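Local coordinates for NAP1-binding protein 2 (Saccharomyces cerevisiae, PDB 1YN8) that negatively regulates the high-osmolarity glycerol pathway as an adaptor that mediates binding between the phosphatase PTC1 and the kinase PBS2, here represented by its SH3 domain, at residues N16-F27 and A39-V50. Sequence-based numbering, arbitrary orientation. Where two conformers were deposited one is given.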
# COMPACT_ATOMS: atom_id res chain seq x y z
N ASN A 16 7.82 9.21 3.65
CA ASN A 16 7.60 7.91 4.27
C ASN A 16 6.45 7.12 3.59
O ASN A 16 6.34 5.91 3.77
CB ASN A 16 7.26 8.14 5.76
CG ASN A 16 7.75 7.05 6.68
OD1 ASN A 16 8.18 5.97 6.24
ND2 ASN A 16 7.70 7.32 7.97
N GLU A 17 5.61 7.83 2.82
CA GLU A 17 4.37 7.28 2.24
C GLU A 17 4.57 6.85 0.77
O GLU A 17 5.32 7.50 0.03
CB GLU A 17 3.22 8.28 2.40
CG GLU A 17 2.91 8.64 3.88
CD GLU A 17 1.98 9.84 4.08
OE1 GLU A 17 1.28 10.29 3.14
OE2 GLU A 17 1.98 10.38 5.22
N LEU A 18 3.93 5.75 0.36
CA LEU A 18 4.07 5.18 -0.98
C LEU A 18 2.90 5.61 -1.87
O LEU A 18 1.76 5.28 -1.56
CB LEU A 18 4.08 3.64 -0.91
CG LEU A 18 4.31 2.83 -2.20
CD1 LEU A 18 5.79 2.96 -2.65
CD2 LEU A 18 3.92 1.36 -2.07
N ARG A 19 3.17 6.29 -2.97
CA ARG A 19 2.10 6.72 -3.89
C ARG A 19 1.37 5.51 -4.48
O ARG A 19 1.99 4.54 -4.93
CB ARG A 19 2.66 7.59 -5.03
CG ARG A 19 1.63 7.96 -6.12
CD ARG A 19 2.19 8.89 -7.21
NE ARG A 19 2.59 10.22 -6.72
CZ ARG A 19 1.77 11.25 -6.50
NH1 ARG A 19 0.45 11.16 -6.70
NH2 ARG A 19 2.28 12.40 -6.07
N LEU A 20 0.03 5.60 -4.52
CA LEU A 20 -0.77 4.60 -5.19
C LEU A 20 -1.65 5.23 -6.27
O LEU A 20 -2.06 6.40 -6.19
CB LEU A 20 -1.70 3.85 -4.19
CG LEU A 20 -1.13 3.14 -2.94
CD1 LEU A 20 -2.31 2.65 -2.06
CD2 LEU A 20 -0.20 1.99 -3.26
N ALA A 21 -1.91 4.43 -7.29
CA ALA A 21 -2.99 4.65 -8.23
C ALA A 21 -4.03 3.50 -8.12
O ALA A 21 -3.68 2.31 -7.92
CB ALA A 21 -2.42 4.68 -9.60
N GLU A 22 -5.31 3.86 -8.29
CA GLU A 22 -6.40 2.90 -8.28
C GLU A 22 -6.04 1.72 -9.20
O GLU A 22 -5.62 1.95 -10.34
CB GLU A 22 -7.69 3.56 -8.78
CG GLU A 22 -8.92 2.63 -8.75
CD GLU A 22 -10.23 3.31 -9.18
OE1 GLU A 22 -10.25 4.53 -9.46
OE2 GLU A 22 -11.26 2.60 -9.24
N GLY A 23 -6.19 0.50 -8.68
CA GLY A 23 -5.89 -0.75 -9.41
C GLY A 23 -4.48 -1.32 -9.30
O GLY A 23 -4.19 -2.44 -9.82
N ASP A 24 -3.57 -0.56 -8.69
CA ASP A 24 -2.18 -1.03 -8.45
C ASP A 24 -2.13 -2.38 -7.67
O ASP A 24 -2.83 -2.55 -6.65
CB ASP A 24 -1.35 -0.00 -7.65
CG ASP A 24 -0.79 1.16 -8.48
OD1 ASP A 24 -0.85 1.19 -9.72
OD2 ASP A 24 -0.23 2.07 -7.84
N ILE A 25 -1.29 -3.30 -8.15
CA ILE A 25 -0.96 -4.54 -7.45
C ILE A 25 0.11 -4.28 -6.41
O ILE A 25 1.19 -3.76 -6.73
CB ILE A 25 -0.45 -5.62 -8.47
CG1 ILE A 25 -1.53 -5.93 -9.50
CG2 ILE A 25 0.03 -6.91 -7.77
CD1 ILE A 25 -2.79 -6.50 -8.92
N VAL A 26 -0.19 -4.65 -5.16
CA VAL A 26 0.75 -4.45 -4.03
C VAL A 26 0.82 -5.68 -3.08
O VAL A 26 0.01 -6.58 -3.16
CB VAL A 26 0.37 -3.19 -3.23
CG1 VAL A 26 0.38 -1.97 -4.12
CG2 VAL A 26 -1.02 -3.35 -2.60
N PHE A 27 1.81 -5.68 -2.18
CA PHE A 27 2.03 -6.76 -1.21
C PHE A 27 2.21 -6.12 0.15
O PHE A 27 3.09 -5.25 0.30
CB PHE A 27 3.26 -7.59 -1.59
CG PHE A 27 3.13 -8.27 -2.97
CD1 PHE A 27 2.64 -9.59 -3.08
CD2 PHE A 27 3.39 -7.55 -4.16
CE1 PHE A 27 2.43 -10.18 -4.33
CE2 PHE A 27 3.26 -8.17 -5.39
CZ PHE A 27 2.76 -9.49 -5.47
N ALA A 39 3.60 -1.40 2.67
CA ALA A 39 3.34 -2.05 1.40
C ALA A 39 4.54 -1.97 0.47
O ALA A 39 5.34 -1.02 0.55
CB ALA A 39 2.15 -1.42 0.76
N GLU A 40 4.71 -2.98 -0.38
CA GLU A 40 5.61 -2.89 -1.54
C GLU A 40 4.82 -2.88 -2.86
O GLU A 40 3.67 -3.40 -2.95
CB GLU A 40 6.73 -3.96 -1.54
CG GLU A 40 6.30 -5.39 -1.61
CD GLU A 40 7.47 -6.42 -1.56
OE1 GLU A 40 8.54 -6.19 -0.94
OE2 GLU A 40 7.30 -7.49 -2.20
N ASN A 41 5.40 -2.22 -3.87
CA ASN A 41 4.80 -2.16 -5.22
C ASN A 41 4.87 -3.54 -5.90
O ASN A 41 5.47 -4.49 -5.35
CB ASN A 41 5.44 -1.06 -6.12
CG ASN A 41 6.94 -1.25 -6.38
OD1 ASN A 41 7.56 -2.24 -5.96
ND2 ASN A 41 7.54 -0.23 -7.08
N GLU A 42 4.32 -3.62 -7.11
CA GLU A 42 4.24 -4.92 -7.87
C GLU A 42 5.55 -5.70 -8.00
O GLU A 42 5.58 -6.95 -7.80
CB GLU A 42 3.64 -4.67 -9.24
CG GLU A 42 3.40 -5.94 -10.08
CD GLU A 42 2.75 -5.66 -11.39
OE1 GLU A 42 2.37 -4.49 -11.67
OE2 GLU A 42 2.67 -6.62 -12.22
N SER A 43 6.63 -4.99 -8.39
CA SER A 43 7.95 -5.61 -8.57
C SER A 43 8.79 -5.77 -7.27
O SER A 43 9.85 -6.41 -7.29
CB SER A 43 8.74 -4.77 -9.57
OG SER A 43 9.12 -3.57 -8.91
N GLY A 44 8.37 -5.12 -6.19
CA GLY A 44 9.13 -5.05 -4.92
C GLY A 44 10.26 -4.01 -4.88
O GLY A 44 11.04 -3.99 -3.93
N SER A 45 10.37 -3.17 -5.93
CA SER A 45 11.46 -2.17 -6.03
C SER A 45 11.29 -0.94 -5.12
O SER A 45 12.26 -0.20 -4.90
CB SER A 45 11.61 -1.67 -7.47
OG SER A 45 10.41 -1.02 -7.85
N LYS A 46 10.08 -0.74 -4.59
CA LYS A 46 9.79 0.40 -3.72
C LYS A 46 8.86 -0.03 -2.59
O LYS A 46 8.01 -0.91 -2.79
CB LYS A 46 9.12 1.54 -4.52
CG LYS A 46 9.99 2.17 -5.63
CD LYS A 46 9.19 3.26 -6.31
CE LYS A 46 9.78 3.75 -7.61
NZ LYS A 46 8.70 4.46 -8.40
N THR A 47 9.01 0.56 -1.41
CA THR A 47 8.14 0.23 -0.27
C THR A 47 7.87 1.47 0.59
O THR A 47 8.73 2.35 0.71
CB THR A 47 8.76 -0.91 0.61
OG1 THR A 47 7.89 -1.27 1.70
CG2 THR A 47 10.08 -0.48 1.18
N GLY A 48 6.69 1.54 1.19
CA GLY A 48 6.33 2.66 2.07
C GLY A 48 4.96 2.51 2.71
O GLY A 48 4.32 1.48 2.55
N LEU A 49 4.53 3.54 3.44
CA LEU A 49 3.25 3.51 4.15
C LEU A 49 2.07 3.95 3.29
O LEU A 49 2.14 4.95 2.55
CB LEU A 49 3.30 4.36 5.43
CG LEU A 49 3.97 3.70 6.64
CD1 LEU A 49 5.47 3.62 6.47
CD2 LEU A 49 3.63 4.43 7.91
N VAL A 50 0.97 3.20 3.43
CA VAL A 50 -0.31 3.51 2.77
C VAL A 50 -1.48 3.43 3.79
O VAL A 50 -1.37 2.71 4.80
CB VAL A 50 -0.59 2.54 1.60
CG1 VAL A 50 0.61 2.56 0.60
CG2 VAL A 50 -0.88 1.10 2.11
O HOH W 1 2.35 -1.54 -7.83
O HOH W 2 0.60 -2.68 -10.34
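In this SH3 domain the RT loop and the strand that follows it meet the distal hairpin. Backbone bonds join the two segments at two places. At one, F27 and E40 form an antiparallel hydrogen-bonded pair: E40 N reaches F27 O at 2.9 Å, and F27 N returns to E40 O. At the other, N16 and L18 bond to L49 around the E17–L49 bridge. L49 N gives a nearly straight bond to N16 O (3.0 Å, 175°), in the carbonyl plane and on a lone pair. L18 N reaches L49 O at 2.9 Å from above the carbonyl plane. The L18 CG lies anti to the backbone N (chi1 -176°), and the branches part: CD1 meets K46 CB, while CD2 sits 3.8 Å from A39 O. L18 CB packs on G48 CA and on V50 CG1, and L20 CD1 touches the same V50 methyl at 4.0 Å. Beyond the F27 pair, I25 O and E42 N share a water. A second water links I25 N to E42 OE1. The edge of the F27 ring faces N41 O, with CD2 3.9 Å away. The four backbone bonds thus fix the register; near the N41-G44 turn, where I25 O and E42 N are poorly angled, water replaces a direct bond.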